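Local coordinates for protein extracellular endo-alpha-(1->5)-L-arabinanase 1 (Bacillus subtilis, PDB 1UV4) that cuts internal alpha-1,5 linkages between L-arabinofuranosyl units of linear arabinan and branched sugar beet arabinan during plant cell-wall breakdown, and holds calcium, at residues N72-D77 and N130-E135. Residues are numbered along the deposited sequence; the frame is centred on the assembly and turned at random.
Sequences NQWAPD and NAIDPE. With CA (calcium ion), chain D.
D77 and E135 bring two carboxylates together at one calcium ion, a worked example of how a cation lets like charges converge. The calcium ion takes D77 OD1 at 2.3 Å and E135 OE1 at 2.4 Å. These two oxygens can then lie 2.9 Å apart as ligands, with their carboxylate planes turned 69° against each other. D77 reaches the ion through an extended first torsion (chi1 -174°, CG anti to N), whereas the chain of E135 bends at chi2 to bring OE1 round to it. Their other oxygens are held from outside the pair: D77 OD2 accepts from L136 N, and E135 OE2 from L189 N. D257 completes the protein ligands, and four waters fill the looser, hydrated side of the ion.

Behind the metal the packing closes up. A75 CB lies 3.2 Å from D133 OD1, and P134 sets its CD beside the carbonyl of A75. One water donates to both A75 O and P134 O, bridging the two backbones. Farther out the spacing is looser, I132 CD1 lying 4.0 Å from W74 CZ3, at the edge of the partly exposed ring and near its plane. D133 also approaches E185, the probable proton donor, whose pKa it is thought to tune. Strand 74-81 and the lead-in to strand 135-138, the innermost strands of successive blades, thus converge on the axial calcium of the five-bladed beta-propeller of glycoside hydrolase family 43.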
# COMPACT_ATOMS: atom_id res chain seq x y z
N ASN A 72 -7.80 -10.41 -10.70
CA ASN A 72 -6.84 -10.29 -9.62
C ASN A 72 -7.20 -9.10 -8.77
O ASN A 72 -7.59 -8.02 -9.26
CB ASN A 72 -5.38 -10.20 -10.14
CG ASN A 72 -5.04 -8.90 -10.92
OD1 ASN A 72 -3.89 -8.40 -10.83
ND2 ASN A 72 -5.97 -8.41 -11.74
N GLN A 73 -7.09 -9.26 -7.45
CA GLN A 73 -7.27 -8.11 -6.55
C GLN A 73 -5.90 -7.48 -6.23
O GLN A 73 -4.86 -8.08 -6.47
CB GLN A 73 -8.00 -8.47 -5.26
CG GLN A 73 -9.53 -8.62 -5.50
CD GLN A 73 -9.85 -9.76 -6.43
OE1 GLN A 73 -9.59 -10.94 -6.16
NE2 GLN A 73 -10.43 -9.43 -7.57
N TRP A 74 -5.91 -6.21 -5.80
CA TRP A 74 -4.67 -5.43 -5.80
C TRP A 74 -4.30 -4.85 -4.45
O TRP A 74 -5.15 -4.46 -3.64
CB TRP A 74 -4.72 -4.20 -6.75
CG TRP A 74 -5.22 -4.41 -8.14
CD1 TRP A 74 -5.46 -5.58 -8.80
CD2 TRP A 74 -5.61 -3.37 -9.02
NE1 TRP A 74 -5.95 -5.33 -10.06
CE2 TRP A 74 -6.06 -3.98 -10.21
CE3 TRP A 74 -5.63 -1.98 -8.93
CZ2 TRP A 74 -6.50 -3.24 -11.30
CZ3 TRP A 74 -6.07 -1.26 -10.05
CH2 TRP A 74 -6.50 -1.90 -11.19
N ALA A 75 -3.00 -4.75 -4.22
CA ALA A 75 -2.44 -3.86 -3.20
C ALA A 75 -3.00 -4.10 -1.80
O ALA A 75 -3.59 -3.25 -1.18
CB ALA A 75 -2.58 -2.42 -3.66
N PRO A 76 -2.81 -5.33 -1.32
CA PRO A 76 -3.26 -5.68 0.02
C PRO A 76 -2.50 -4.91 1.09
O PRO A 76 -1.37 -4.47 0.91
CB PRO A 76 -3.00 -7.17 0.07
CG PRO A 76 -1.84 -7.34 -0.75
CD PRO A 76 -2.07 -6.42 -1.97
N ASP A 77 -3.15 -4.81 2.24
CA ASP A 77 -2.55 -4.20 3.39
C ASP A 77 -3.01 -4.94 4.62
O ASP A 77 -4.18 -5.24 4.70
CB ASP A 77 -2.89 -2.71 3.44
CG ASP A 77 -2.17 -2.04 4.53
OD1 ASP A 77 -0.92 -1.81 4.41
OD2 ASP A 77 -2.72 -1.72 5.64
N ASN A 130 -9.45 7.57 -6.68
CA ASN A 130 -9.55 6.14 -6.99
C ASN A 130 -9.40 5.36 -5.69
O ASN A 130 -8.38 5.47 -5.00
CB ASN A 130 -8.47 5.74 -7.98
CG ASN A 130 -8.65 4.33 -8.51
OD1 ASN A 130 -9.70 3.72 -8.35
ND2 ASN A 130 -7.65 3.85 -9.28
N ALA A 131 -10.41 4.57 -5.37
CA ALA A 131 -10.42 3.77 -4.14
C ALA A 131 -9.67 2.46 -4.30
O ALA A 131 -10.25 1.37 -4.35
CB ALA A 131 -11.87 3.47 -3.68
N ILE A 132 -8.35 2.62 -4.37
CA ILE A 132 -7.41 1.53 -4.33
C ILE A 132 -6.22 1.88 -3.42
O ILE A 132 -6.05 3.00 -2.96
CB ILE A 132 -6.92 1.13 -5.75
CG1 ILE A 132 -5.98 2.17 -6.34
CG2 ILE A 132 -8.09 0.87 -6.68
CD1 ILE A 132 -5.30 1.76 -7.60
N ASP A 133 -5.40 0.88 -3.20
CA ASP A 133 -4.14 1.03 -2.48
C ASP A 133 -4.31 1.41 -1.00
O ASP A 133 -3.73 2.40 -0.53
CB ASP A 133 -3.15 1.99 -3.13
CG ASP A 133 -2.74 1.58 -4.50
OD1 ASP A 133 -3.04 0.46 -5.01
OD2 ASP A 133 -2.07 2.39 -5.19
N PRO A 134 -5.11 0.63 -0.25
CA PRO A 134 -5.35 0.96 1.17
C PRO A 134 -4.15 0.85 2.06
O PRO A 134 -3.28 0.02 1.84
CB PRO A 134 -6.37 -0.09 1.59
CG PRO A 134 -6.17 -1.25 0.62
CD PRO A 134 -5.79 -0.62 -0.65
N GLU A 135 -4.16 1.64 3.12
CA GLU A 135 -3.16 1.60 4.16
C GLU A 135 -3.84 1.86 5.50
O GLU A 135 -4.36 2.93 5.73
CB GLU A 135 -2.13 2.71 3.88
CG GLU A 135 -1.28 3.17 5.04
CD GLU A 135 -0.26 2.17 5.52
OE1 GLU A 135 -0.37 0.96 5.18
OE2 GLU A 135 0.70 2.57 6.25
CA CA D . 0.80 -1.09 5.74
O HOH W 1 -1.99 -0.98 -0.40
O HOH W 2 -0.95 -1.04 7.44
O HOH W 3 1.97 0.39 7.14
O HOH W 4 2.44 -2.21 7.62
O HOH W 5 0.89 -3.28 6.52